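YHR177W (Saccharomyces cerevisiae, PDB 4M8B) binds double-stranded DNA through its WOPR domain, the part crystallised here, and probably regulates transcription as other Gti1/Pac2-family proteins do. Local coordinates at residues C[65-70]-C[118-123]; C[10-15]-C[144-149]; C[29-34]-C[166-171]. One frame throughout, in Å; residues are numbered along the deposited sequence.

Contact 1 (C[65-70]-C[118-123]); sequences WTDGFS and LLKKTF. With EDO (1,2-ethanediol), chain D; nucleotides of chain A; nucleotides of chain B.
Lys120 starts away from strand 113-128 with CG roughly opposite its own backbone N (chi1 158°), and the chain then bends at chi3 and brings NZ to Asp67. Asp67 turns its carboxylate into the position between its backbone N and carbonyl carbon (chi1 53°), which sends OD2 toward the strand. The two side chains approach from opposite directions and form a salt bridge, NZ of Lys120 to OD2 of Asp67 at 3.0 Å. The ammonium does not lie in the carboxylate plane but meets OD2 from above it, 39° out. OD2 has a second partner in the hydroxyl of Tyr145. The other oxygen, OD1, accepts from the backbone N of Phe69 at 3.0 Å, an Asx turn, and also from NE1 of Trp71. Both oxygens are thus held, which fixes the rotation of the carboxylate. Trp71 also lies against Lys120 in a cation-pi contact.

Lys120 NZ also donates to water 1 at 2.9 Å. That water sits 2.7 Å from OP2 of DT10 of chain A and also lies beside the carbonyl O of Trp65. The same phosphate is bound directly, Trp65 N to OP1 of DT10 of chain A at 2.9 Å. On the other DNA strand, Thr66 OG1 donates to OP1 of DC15 of chain B at 2.8 Å. A buried ion pair therefore ties the DNA-facing loop to the sheet behind it. Here a loop of the WOPR domain grips phosphates of both DNA strands, backed by the antiparallel sheet.

Contact 2 (C[10-15]-C[144-149]); sequences YGYIDD and AYYTEK
The carbonyl O of Gly11 accepts a hydrogen bond from water 2 at 2.6 Å. The same water donates to the carbonyl O of Tyr145 at 3.1 Å, so it bridges the two backbones. The contact sets the N-terminal loop of the WOPR domain, just before helix 16-28, against the end of strand 137-147 in the antiparallel sheet.

Beside the water, Tyr12 and Tyr146 form a T-shaped pair. The edge of the Tyr12 ring points at one face of Tyr146, with centroids 5.0 Å apart and planes at 74°. Tyr12 CE1 does most of the touching and lies above the Tyr146 ring, displaced toward its rim. Tyr146 has CG between its backbone N and carbonyl carbon (chi1 60°), which leaves that face turned to the loop. Lys121 of the neighbouring strand lays its CD against the Tyr146 ring. Its NZ passes near the Tyr12 hydroxyl and is hydrogen-bonded to the carbonyl O of Ile13.

Ile13 fills the next place along the loop. It is buried among Ile52 of strand 51-56 and Leu19 and Val22 of helix 16-28. Across the contact its CG1 meets the methyl group of Ala144, CB, at 4.3 Å.

Contact 3 (C[29-34]-C[166-171]); sequences GNLRCI and HKFRPS
Asn30 and Phe168 face each other from two irregular loops, with CA atoms 8.9 Å apart, the closest pair of CA atoms here. Gly29, the first residue past helix 16-28, leaves helical geometry with a positive phi of 105°, and the chain then runs on through Asn30 and Leu31 toward the sheet. In the other loop a weak bond from Arg169 N to His166 O, 3.3 Å, closes a tight bend. This bend leads to Ser171, the N-cap of helix 172-179.

Phe168 carries the contact. Its ring reaches across to Asn30, where CZ lies 3.3 Å from Asn30 CB and CE1 lies 3.4 Å from Asn30 CG. Asn30 CG sits at the ring edge, in the plane of the ring. The amide itself is turned steeply, its plane 69° from that of the ring. Further round the ring, CE2 touches Leu31 CD2 at 4.2 Å. Leu31 also packs on Phe164 and Phe165.

Lys167 adds a looser touch, its CE 4.0 Å from Asn30 ND2. Its NZ is instead hydrogen-bonded to the carbonyl O of Phe164. Phe168 also touches Asn28, at the end of helix 16-28. The contact is partly buried. It rests on van der Waals packing of the phenyl ring against the Leu31 methyl and the Asn30 side chain, amide included.

In the fold
From the N terminus, the chain opens contact 2 at 10-15, just before helix 16-28, and contact 3 at 29-34, just after it. Contact 1 opens at 65-70 and closes first, joining the DNA-facing loop to strand 113-128. Strand 137-147 follows and closes contact 2 at 144-149. Contact 3 closes last, at 166-171, joining the loop after helix 16-28 to that leading into helix 172-179. Contact 1 is nested inside both other loops, while contacts 2 and 3 cross. Contacts 1 and 2 meet on neighbouring strands of one sheet, their centres 12 Å apart. Contact 3 lies at the C-terminal end of helix 16-28, and only a packing touch of Trp65 on Ile34 links it to contact 1.

Contact 1 (C[65-70]-C[118-123])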
loop_
_atom_site.group_PDB
_atom_site.type_symbol
_atom_site.label_atom_id
_atom_site.label_comp_id
_atom_site.label_asym_id
_atom_site.label_seq_id
_atom_site.Cartn_x
_atom_site.Cartn_y
_atom_site.Cartn_z
ATOM N N TRP C 65 -1.561 -5.606 -8.617
ATOM C CA TRP C 65 -2.474 -4.479 -8.499
ATOM C C TRP C 65 -2.178 -3.448 -9.584
ATOM O O TRP C 65 -1.040 -3.000 -9.725
ATOM C CB TRP C 65 -2.325 -3.857 -7.108
ATOM C CG TRP C 65 -3.211 -2.679 -6.828
ATOM C CD1 TRP C 65 -2.845 -1.366 -6.814
ATOM C CD2 TRP C 65 -4.605 -2.706 -6.490
ATOM N NE1 TRP C 65 -3.922 -0.574 -6.500
ATOM C CE2 TRP C 65 -5.014 -1.376 -6.297
ATOM C CE3 TRP C 65 -5.542 -3.732 -6.338
ATOM C CZ2 TRP C 65 -6.323 -1.041 -5.960
ATOM C CZ3 TRP C 65 -6.839 -3.397 -6.004
ATOM C CH2 TRP C 65 -7.219 -2.065 -5.819
ATOM N N THR C 66 -3.203 -3.075 -10.349
ATOM C CA THR C 66 -3.047 -2.102 -11.431
ATOM C C THR C 66 -3.964 -0.897 -11.255
ATOM O O THR C 66 -5.185 -1.043 -11.186
ATOM C CB THR C 66 -3.317 -2.737 -12.815
ATOM O OG1 THR C 66 -4.570 -3.434 -12.789
ATOM C CG2 THR C 66 -2.211 -3.711 -13.180
ATOM N N ASP C 67 -3.372 0.294 -11.190
ATOM C CA ASP C 67 -4.145 1.519 -11.016
ATOM C C ASP C 67 -4.081 2.435 -12.237
ATOM O O ASP C 67 -4.676 3.512 -12.246
ATOM C CB ASP C 67 -3.711 2.271 -9.751
ATOM C CG ASP C 67 -2.211 2.520 -9.694
ATOM O OD1 ASP C 67 -1.583 2.726 -10.755
ATOM O OD2 ASP C 67 -1.658 2.512 -8.572
ATOM N N GLY C 68 -3.353 2.003 -13.262
ATOM C CA GLY C 68 -3.285 2.736 -14.513
ATOM C C GLY C 68 -2.419 3.984 -14.500
ATOM O O GLY C 68 -2.397 4.737 -15.471
ATOM N N PHE C 69 -1.699 4.215 -13.407
ATOM C CA PHE C 69 -0.826 5.383 -13.323
ATOM C C PHE C 69 0.616 5.031 -13.672
ATOM O O PHE C 69 0.956 3.858 -13.824
ATOM C CB PHE C 69 -0.905 6.018 -11.932
ATOM C CG PHE C 69 -2.183 6.769 -11.679
ATOM C CD1 PHE C 69 -3.350 6.091 -11.356
ATOM C CD2 PHE C 69 -2.219 8.154 -11.761
ATOM C CE1 PHE C 69 -4.531 6.781 -11.121
ATOM C CE2 PHE C 69 -3.398 8.848 -11.527
ATOM C CZ PHE C 69 -4.555 8.159 -11.208
ATOM N N SER C 70 1.459 6.051 -13.805
ATOM C CA SER C 70 2.873 5.845 -14.113
ATOM C C SER C 70 3.713 5.817 -12.843
ATOM O O SER C 70 3.720 6.774 -12.068
ATOM C CB SER C 70 3.391 6.933 -15.054
ATOM O OG SER C 70 2.937 6.715 -16.377
ATOM N N LEU C 118 2.823 12.006 -5.274
ATOM C CA LEU C 118 2.006 10.857 -4.906
ATOM C C LEU C 118 2.900 9.629 -4.754
ATOM O O LEU C 118 3.851 9.444 -5.515
ATOM C CB LEU C 118 0.931 10.595 -5.959
ATOM C CG LEU C 118 -0.007 9.421 -5.666
ATOM C CD1 LEU C 118 -0.909 9.738 -4.484
ATOM C CD2 LEU C 118 -0.828 9.044 -6.893
ATOM N N LEU C 119 2.593 8.798 -3.766
ATOM C CA LEU C 119 3.406 7.625 -3.471
ATOM C C LEU C 119 2.543 6.394 -3.208
ATOM O O LEU C 119 1.399 6.505 -2.769
ATOM C CB LEU C 119 4.303 7.898 -2.262
ATOM C CG LEU C 119 5.404 8.947 -2.434
ATOM C CD1 LEU C 119 5.866 9.460 -1.084
ATOM C CD2 LEU C 119 6.572 8.356 -3.198
ATOM N N LYS C 120 3.101 5.219 -3.483
ATOM C CA LYS C 120 2.435 3.958 -3.184
ATOM C C LYS C 120 3.401 3.006 -2.493
ATOM O O LYS C 120 4.552 2.869 -2.911
ATOM C CB LYS C 120 1.883 3.317 -4.464
ATOM C CG LYS C 120 1.645 1.814 -4.362
ATOM C CD LYS C 120 0.886 1.272 -5.571
ATOM C CE LYS C 120 1.643 1.508 -6.868
ATOM N NZ LYS C 120 0.908 0.959 -8.044
ATOM N N LYS C 121 2.937 2.362 -1.428
ATOM C CA LYS C 121 3.728 1.330 -0.767
ATOM C C LYS C 121 2.928 0.036 -0.690
ATOM O O LYS C 121 1.715 0.059 -0.486
ATOM C CB LYS C 121 4.196 1.788 0.619
ATOM C CG LYS C 121 3.098 1.940 1.648
ATOM C CD LYS C 121 3.560 2.826 2.797
ATOM C CE LYS C 121 4.912 2.391 3.319
ATOM N NZ LYS C 121 5.412 3.308 4.382
ATOM N N THR C 122 3.607 -1.090 -0.874
ATOM C CA THR C 122 2.931 -2.377 -0.959
ATOM C C THR C 122 3.536 -3.374 0.014
ATOM O O THR C 122 4.698 -3.258 0.397
ATOM C CB THR C 122 3.004 -2.966 -2.387
ATOM O OG1 THR C 122 4.373 -3.198 -2.742
ATOM C CG2 THR C 122 2.379 -2.012 -3.395
ATOM N N PHE C 123 2.735 -4.360 0.399
ATOM C CA PHE C 123 3.171 -5.401 1.312
ATOM C C PHE C 123 2.383 -6.670 1.026
ATOM O O PHE C 123 1.176 -6.617 0.788
ATOM C CB PHE C 123 2.951 -4.960 2.763
ATOM C CG PHE C 123 3.436 -5.952 3.781
ATOM C CD1 PHE C 123 2.640 -7.023 4.162
ATOM C CD2 PHE C 123 4.684 -5.812 4.363
ATOM C CE1 PHE C 123 3.085 -7.938 5.100
ATOM C CE2 PHE C 123 5.136 -6.724 5.302
ATOM C CZ PHE C 123 4.335 -7.789 5.672
HETATM C C1 EDO D . 1.619 -6.427 -2.757
HETATM O O1 EDO D . 1.217 -7.565 -1.982
HETATM C C2 EDO D . 1.480 -6.769 -4.233
HETATM O O2 EDO D . 0.109 -6.636 -4.628
ATOM P P DG A 9 2.289 -0.716 -13.067
ATOM O OP1 DG A 9 0.968 -0.103 -12.818
ATOM O OP2 DG A 9 3.514 0.113 -12.969
ATOM O "O5'" DG A 9 2.461 -1.987 -12.114
ATOM C "C5'" DG A 9 1.630 -3.109 -12.364
ATOM C "C4'" DG A 9 1.855 -4.228 -11.364
ATOM O "O4'" DG A 9 2.939 -5.085 -11.813
ATOM C "C3'" DG A 9 2.239 -3.827 -9.951
ATOM O "O3'" DG A 9 1.678 -4.815 -9.087
ATOM C "C2'" DG A 9 3.767 -3.817 -9.999
ATOM C "C1'" DG A 9 4.096 -4.914 -11.009
ATOM N N9 DG A 9 5.208 -4.684 -11.934
ATOM C C8 DG A 9 5.682 -3.503 -12.454
ATOM N N7 DG A 9 6.686 -3.668 -13.279
ATOM C C5 DG A 9 6.880 -5.046 -13.318
ATOM C C6 DG A 9 7.815 -5.837 -14.033
ATOM O O6 DG A 9 8.704 -5.467 -14.816
ATOM N N1 DG A 9 7.653 -7.198 -13.772
ATOM C C2 DG A 9 6.706 -7.728 -12.924
ATOM N N2 DG A 9 6.664 -9.060 -12.770
ATOM N N3 DG A 9 5.833 -6.997 -12.255
ATOM C C4 DG A 9 5.976 -5.676 -12.498
ATOM P P DT A 10 1.935 -4.772 -7.502
ATOM O OP1 DT A 10 0.777 -5.433 -6.854
ATOM O OP2 DT A 10 2.299 -3.387 -7.136
ATOM O "O5'" DT A 10 3.212 -5.703 -7.299
ATOM C "C5'" DT A 10 3.116 -7.070 -7.663
ATOM C "C4'" DT A 10 4.433 -7.815 -7.486
ATOM O "O4'" DT A 10 5.342 -7.511 -8.580
ATOM C "C3'" DT A 10 5.226 -7.521 -6.209
ATOM O "O3'" DT A 10 5.554 -8.760 -5.544
ATOM C "C2'" DT A 10 6.463 -6.803 -6.748
ATOM C "C1'" DT A 10 6.653 -7.547 -8.059
ATOM N N1 DT A 10 7.622 -6.971 -9.056
ATOM C C2 DT A 10 8.437 -7.823 -9.791
ATOM O O2 DT A 10 8.436 -9.041 -9.685
ATOM N N3 DT A 10 9.277 -7.194 -10.678
ATOM C C4 DT A 10 9.384 -5.833 -10.904
ATOM O O4 DT A 10 10.176 -5.379 -11.728
ATOM C C5 DT A 10 8.504 -5.005 -10.105
ATOM C C7 DT A 10 8.519 -3.509 -10.249
ATOM C C6 DT A 10 7.677 -5.603 -9.235
ATOM P P DC B 15 -5.565 -5.394 -16.013
ATOM O OP1 DC B 15 -5.949 -4.271 -15.126
ATOM O OP2 DC B 15 -6.530 -6.490 -16.272
ATOM O "O5'" DC B 15 -5.092 -4.770 -17.404
ATOM C "C5'" DC B 15 -4.083 -3.784 -17.377
ATOM C "C4'" DC B 15 -3.427 -3.594 -18.734
ATOM O "O4'" DC B 15 -2.964 -4.855 -19.268
ATOM C "C3'" DC B 15 -4.320 -3.003 -19.817
ATOM O "O3'" DC B 15 -3.869 -1.675 -20.066
ATOM C "C2'" DC B 15 -4.140 -3.927 -21.022
ATOM C "C1'" DC B 15 -2.875 -4.690 -20.665
ATOM N N1 DC B 15 -2.716 -6.047 -21.270
ATOM C C2 DC B 15 -1.864 -6.255 -22.367
ATOM O O2 DC B 15 -1.244 -5.299 -22.856
ATOM N N3 DC B 15 -1.744 -7.510 -22.867
ATOM C C4 DC B 15 -2.422 -8.519 -22.320
ATOM N N4 DC B 15 -2.258 -9.735 -22.852
ATOM C C5 DC B 15 -3.287 -8.328 -21.206
ATOM C C6 DC B 15 -3.399 -7.088 -20.717
HETATM O O HOH W 1 0.116 -1.777 -7.384
#

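Contact 2 (C[10-15]-C[144-149])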
loop_
_atom_site.group_PDB
_atom_site.type_symbol
_atom_site.label_atom_id
_atom_site.label_comp_id
_atom_site.label_asym_id
_atom_site.label_seq_id
_atom_site.Cartn_x
_atom_site.Cartn_y
_atom_site.Cartn_z
ATOM N N TYR C 10 -8.840 3.711 5.856
ATOM C CA TYR C 10 -8.194 4.994 5.616
ATOM C C TYR C 10 -7.070 5.223 6.614
ATOM O O TYR C 10 -7.229 4.957 7.805
ATOM C CB TYR C 10 -9.215 6.130 5.717
ATOM C CG TYR C 10 -10.349 6.012 4.732
ATOM C CD1 TYR C 10 -11.409 5.148 4.964
ATOM C CD2 TYR C 10 -10.362 6.766 3.566
ATOM C CE1 TYR C 10 -12.450 5.035 4.062
ATOM C CE2 TYR C 10 -11.399 6.660 2.660
ATOM C CZ TYR C 10 -12.439 5.792 2.913
ATOM O OH TYR C 10 -13.474 5.679 2.014
ATOM N N GLY C 11 -5.938 5.722 6.126
ATOM C CA GLY C 11 -4.827 6.058 6.992
ATOM C C GLY C 11 -3.469 5.968 6.324
ATOM O O GLY C 11 -3.357 6.069 5.101
ATOM N N TYR C 12 -2.437 5.779 7.142
ATOM C CA TYR C 12 -1.067 5.672 6.658
ATOM C C TYR C 12 -0.324 4.542 7.365
ATOM O O TYR C 12 -0.337 4.456 8.594
ATOM C CB TYR C 12 -0.321 6.989 6.870
ATOM C CG TYR C 12 1.148 6.904 6.542
ATOM C CD1 TYR C 12 1.582 6.926 5.225
ATOM C CD2 TYR C 12 2.101 6.802 7.546
ATOM C CE1 TYR C 12 2.928 6.847 4.914
ATOM C CE2 TYR C 12 3.450 6.721 7.246
ATOM C CZ TYR C 12 3.858 6.745 5.927
ATOM O OH TYR C 12 5.196 6.665 5.612
ATOM N N ILE C 13 0.325 3.680 6.589
ATOM C CA ILE C 13 1.066 2.557 7.152
ATOM C C ILE C 13 2.537 2.923 7.332
ATOM O O ILE C 13 3.204 3.315 6.374
ATOM C CB ILE C 13 0.964 1.310 6.254
ATOM C CG1 ILE C 13 -0.502 0.988 5.949
ATOM C CG2 ILE C 13 1.672 0.128 6.897
ATOM C CD1 ILE C 13 -1.405 0.992 7.164
ATOM N N ASP C 14 3.040 2.798 8.558
ATOM C CA ASP C 14 4.438 3.118 8.838
ATOM C C ASP C 14 5.260 1.883 9.203
ATOM O O ASP C 14 6.360 1.686 8.685
ATOM C CB ASP C 14 4.546 4.170 9.943
ATOM C CG ASP C 14 5.964 4.671 10.127
ATOM O OD1 ASP C 14 6.371 5.587 9.382
ATOM O OD2 ASP C 14 6.674 4.148 11.012
ATOM N N ASP C 15 4.720 1.051 10.091
ATOM C CA ASP C 15 5.430 -0.140 10.553
ATOM C C ASP C 15 4.528 -1.374 10.621
ATOM O O ASP C 15 3.374 -1.334 10.196
ATOM C CB ASP C 15 6.078 0.115 11.917
ATOM C CG ASP C 15 5.057 0.281 13.029
ATOM O OD1 ASP C 15 3.941 0.765 12.749
ATOM O OD2 ASP C 15 5.370 -0.070 14.185
ATOM N N ALA C 144 -1.140 0.921 -0.267
ATOM C CA ALA C 144 -1.439 2.164 0.432
ATOM C C ALA C 144 -0.952 3.367 -0.362
ATOM O O ALA C 144 0.204 3.421 -0.774
ATOM C CB ALA C 144 -0.824 2.156 1.825
ATOM N N TYR C 145 -1.844 4.329 -0.577
ATOM C CA TYR C 145 -1.487 5.545 -1.290
ATOM C C TYR C 145 -1.344 6.710 -0.325
ATOM O O TYR C 145 -2.103 6.838 0.637
ATOM C CB TYR C 145 -2.531 5.878 -2.356
ATOM C CG TYR C 145 -2.650 4.838 -3.441
ATOM C CD1 TYR C 145 -1.884 4.919 -4.593
ATOM C CD2 TYR C 145 -3.529 3.776 -3.314
ATOM C CE1 TYR C 145 -1.994 3.971 -5.590
ATOM C CE2 TYR C 145 -3.644 2.824 -4.305
ATOM C CZ TYR C 145 -2.875 2.926 -5.440
ATOM O OH TYR C 145 -2.989 1.973 -6.425
ATOM N N TYR C 146 -0.365 7.563 -0.595
ATOM C CA TYR C 146 -0.122 8.732 0.233
ATOM C C TYR C 146 0.736 9.723 -0.536
ATOM O O TYR C 146 1.070 9.490 -1.698
ATOM C CB TYR C 146 0.551 8.334 1.548
ATOM C CG TYR C 146 1.888 7.653 1.376
ATOM C CD1 TYR C 146 1.967 6.333 0.959
ATOM C CD2 TYR C 146 3.070 8.327 1.642
ATOM C CE1 TYR C 146 3.185 5.707 0.801
ATOM C CE2 TYR C 146 4.295 7.707 1.490
ATOM C CZ TYR C 146 4.345 6.397 1.071
ATOM O OH TYR C 146 5.560 5.776 0.917
ATOM N N THR C 147 1.087 10.830 0.104
ATOM C CA THR C 147 1.883 11.852 -0.560
ATOM C C THR C 147 2.940 12.423 0.373
ATOM O O THR C 147 2.755 12.440 1.589
ATOM C CB THR C 147 0.998 12.990 -1.098
ATOM O OG1 THR C 147 1.805 13.932 -1.813
ATOM C CG2 THR C 147 0.294 13.696 0.046
ATOM N N GLU C 148 4.048 12.874 -0.211
ATOM C CA GLU C 148 5.138 13.486 0.541
ATOM C C GLU C 148 4.599 14.593 1.441
ATOM O O GLU C 148 4.975 14.701 2.607
ATOM C CB GLU C 148 6.186 14.051 -0.425
ATOM C CG GLU C 148 6.648 13.057 -1.490
ATOM C CD GLU C 148 7.510 13.697 -2.570
ATOM O OE1 GLU C 148 7.945 12.973 -3.493
ATOM O OE2 GLU C 148 7.749 14.921 -2.500
ATOM N N LYS C 149 3.699 15.395 0.882
ATOM C CA LYS C 149 3.055 16.494 1.592
ATOM C C LYS C 149 2.399 16.026 2.889
ATOM O O LYS C 149 2.492 16.695 3.918
ATOM C CB LYS C 149 2.010 17.143 0.680
ATOM C CG LYS C 149 1.511 18.503 1.131
ATOM C CD LYS C 149 0.571 19.087 0.087
ATOM C CE LYS C 149 0.215 20.533 0.386
ATOM N NZ LYS C 149 -0.657 21.103 -0.680
HETATM O O HOH W 2 -1.554 5.369 3.296
#

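Contact 3 (C[29-34]-C[166-171])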
loop_
_atom_site.group_PDB
_atom_site.type_symbol
_atom_site.label_atom_id
_atom_site.label_comp_id
_atom_site.label_asym_id
_atom_site.label_seq_id
_atom_site.Cartn_x
_atom_site.Cartn_y
_atom_site.Cartn_z
ATOM N N GLY C 29 -13.448 -9.319 9.577
ATOM C CA GLY C 29 -14.540 -9.007 8.671
ATOM C C GLY C 29 -15.041 -7.578 8.762
ATOM O O GLY C 29 -15.957 -7.191 8.035
ATOM N N ASN C 30 -14.449 -6.792 9.655
ATOM C CA ASN C 30 -14.828 -5.392 9.811
ATOM C C ASN C 30 -14.354 -4.562 8.629
ATOM O O ASN C 30 -15.061 -3.676 8.151
ATOM C CB ASN C 30 -14.239 -4.819 11.099
ATOM C CG ASN C 30 -14.705 -5.561 12.332
ATOM O OD1 ASN C 30 -14.360 -6.729 12.539
ATOM N ND2 ASN C 30 -15.484 -4.883 13.169
ATOM N N LEU C 31 -13.143 -4.856 8.173
ATOM C CA LEU C 31 -12.550 -4.168 7.037
ATOM C C LEU C 31 -12.718 -5.033 5.793
ATOM O O LEU C 31 -12.267 -6.181 5.757
ATOM C CB LEU C 31 -11.071 -3.897 7.302
ATOM C CG LEU C 31 -10.789 -3.174 8.618
ATOM C CD1 LEU C 31 -9.300 -2.915 8.794
ATOM C CD2 LEU C 31 -11.578 -1.878 8.670
ATOM N N ARG C 32 -13.371 -4.487 4.774
ATOM C CA ARG C 32 -13.714 -5.280 3.601
ATOM C C ARG C 32 -12.622 -5.283 2.537
ATOM O O ARG C 32 -12.121 -4.229 2.140
ATOM C CB ARG C 32 -15.058 -4.823 3.024
ATOM C CG ARG C 32 -16.230 -5.115 3.956
ATOM C CD ARG C 32 -17.567 -4.784 3.320
ATOM N NE ARG C 32 -17.690 -3.363 3.016
ATOM C CZ ARG C 32 -18.057 -2.438 3.897
ATOM N NH1 ARG C 32 -18.335 -2.781 5.148
ATOM N NH2 ARG C 32 -18.143 -1.168 3.525
ATOM N N CYS C 33 -12.241 -6.474 2.087
ATOM C CA CYS C 33 -11.213 -6.604 1.062
ATOM C C CYS C 33 -11.775 -6.299 -0.325
ATOM O O CYS C 33 -12.989 -6.220 -0.508
ATOM C CB CYS C 33 -10.596 -8.005 1.097
ATOM S SG CYS C 33 -11.791 -9.361 1.024
ATOM N N ILE C 34 -10.882 -6.119 -1.293
ATOM C CA ILE C 34 -11.276 -5.885 -2.679
ATOM C C ILE C 34 -11.546 -7.244 -3.324
ATOM O O ILE C 34 -10.691 -8.131 -3.300
ATOM C CB ILE C 34 -10.173 -5.151 -3.463
ATOM C CG1 ILE C 34 -10.066 -3.700 -2.994
ATOM C CG2 ILE C 34 -10.463 -5.189 -4.953
ATOM C CD1 ILE C 34 -11.216 -2.826 -3.443
ATOM N N HIS C 166 -8.328 -0.239 17.435
ATOM C CA HIS C 166 -7.941 -0.831 18.718
ATOM C C HIS C 166 -8.467 -2.251 18.902
ATOM O O HIS C 166 -7.759 -3.120 19.410
ATOM C CB HIS C 166 -8.384 0.057 19.884
ATOM C CG HIS C 166 -7.509 1.254 20.101
ATOM N ND1 HIS C 166 -7.879 2.312 20.901
ATOM C CD2 HIS C 166 -6.275 1.552 19.625
ATOM C CE1 HIS C 166 -6.913 3.216 20.908
ATOM N NE2 HIS C 166 -5.930 2.779 20.142
ATOM N N LYS C 167 -9.707 -2.479 18.478
ATOM C CA LYS C 167 -10.329 -3.796 18.578
ATOM C C LYS C 167 -9.738 -4.793 17.583
ATOM O O LYS C 167 -10.103 -5.967 17.580
ATOM C CB LYS C 167 -11.838 -3.685 18.362
ATOM C CG LYS C 167 -12.217 -2.972 17.076
ATOM C CD LYS C 167 -13.719 -2.944 16.870
ATOM C CE LYS C 167 -14.086 -2.061 15.690
ATOM N NZ LYS C 167 -13.637 -0.656 15.904
ATOM N N PHE C 168 -8.823 -4.321 16.742
ATOM C CA PHE C 168 -8.171 -5.182 15.761
ATOM C C PHE C 168 -6.795 -5.614 16.249
ATOM O O PHE C 168 -5.895 -5.871 15.448
ATOM C CB PHE C 168 -8.058 -4.469 14.414
ATOM C CG PHE C 168 -9.380 -4.047 13.844
ATOM C CD1 PHE C 168 -10.473 -4.896 13.900
ATOM C CD2 PHE C 168 -9.537 -2.799 13.268
ATOM C CE1 PHE C 168 -11.700 -4.510 13.382
ATOM C CE2 PHE C 168 -10.759 -2.407 12.748
ATOM C CZ PHE C 168 -11.843 -3.265 12.807
ATOM N N ARG C 169 -6.644 -5.681 17.569
ATOM C CA ARG C 169 -5.413 -6.148 18.195
ATOM C C ARG C 169 -4.998 -7.479 17.575
ATOM O O ARG C 169 -5.792 -8.419 17.527
ATOM C CB ARG C 169 -5.622 -6.309 19.703
ATOM C CG ARG C 169 -4.364 -6.638 20.490
ATOM C CD ARG C 169 -4.718 -7.342 21.790
ATOM N NE ARG C 169 -5.497 -8.551 21.535
ATOM C CZ ARG C 169 -4.965 -9.743 21.293
ATOM N NH1 ARG C 169 -3.649 -9.893 21.282
ATOM N NH2 ARG C 169 -5.752 -10.785 21.062
ATOM N N PRO C 170 -3.749 -7.551 17.087
ATOM C CA PRO C 170 -3.226 -8.659 16.274
ATOM C C PRO C 170 -3.000 -9.955 17.054
ATOM O O PRO C 170 -2.431 -9.917 18.143
ATOM C CB PRO C 170 -1.869 -8.127 15.783
ATOM C CG PRO C 170 -1.879 -6.651 16.070
ATOM C CD PRO C 170 -2.748 -6.488 17.271
ATOM N N SER C 171 -3.424 -11.085 16.493
ATOM C CA SER C 171 -3.104 -12.389 17.065
ATOM C C SER C 171 -1.603 -12.621 16.946
ATOM O O SER C 171 -0.960 -12.077 16.047
ATOM C CB SER C 171 -3.858 -13.502 16.338
ATOM O OG SER C 171 -3.349 -13.693 15.030
#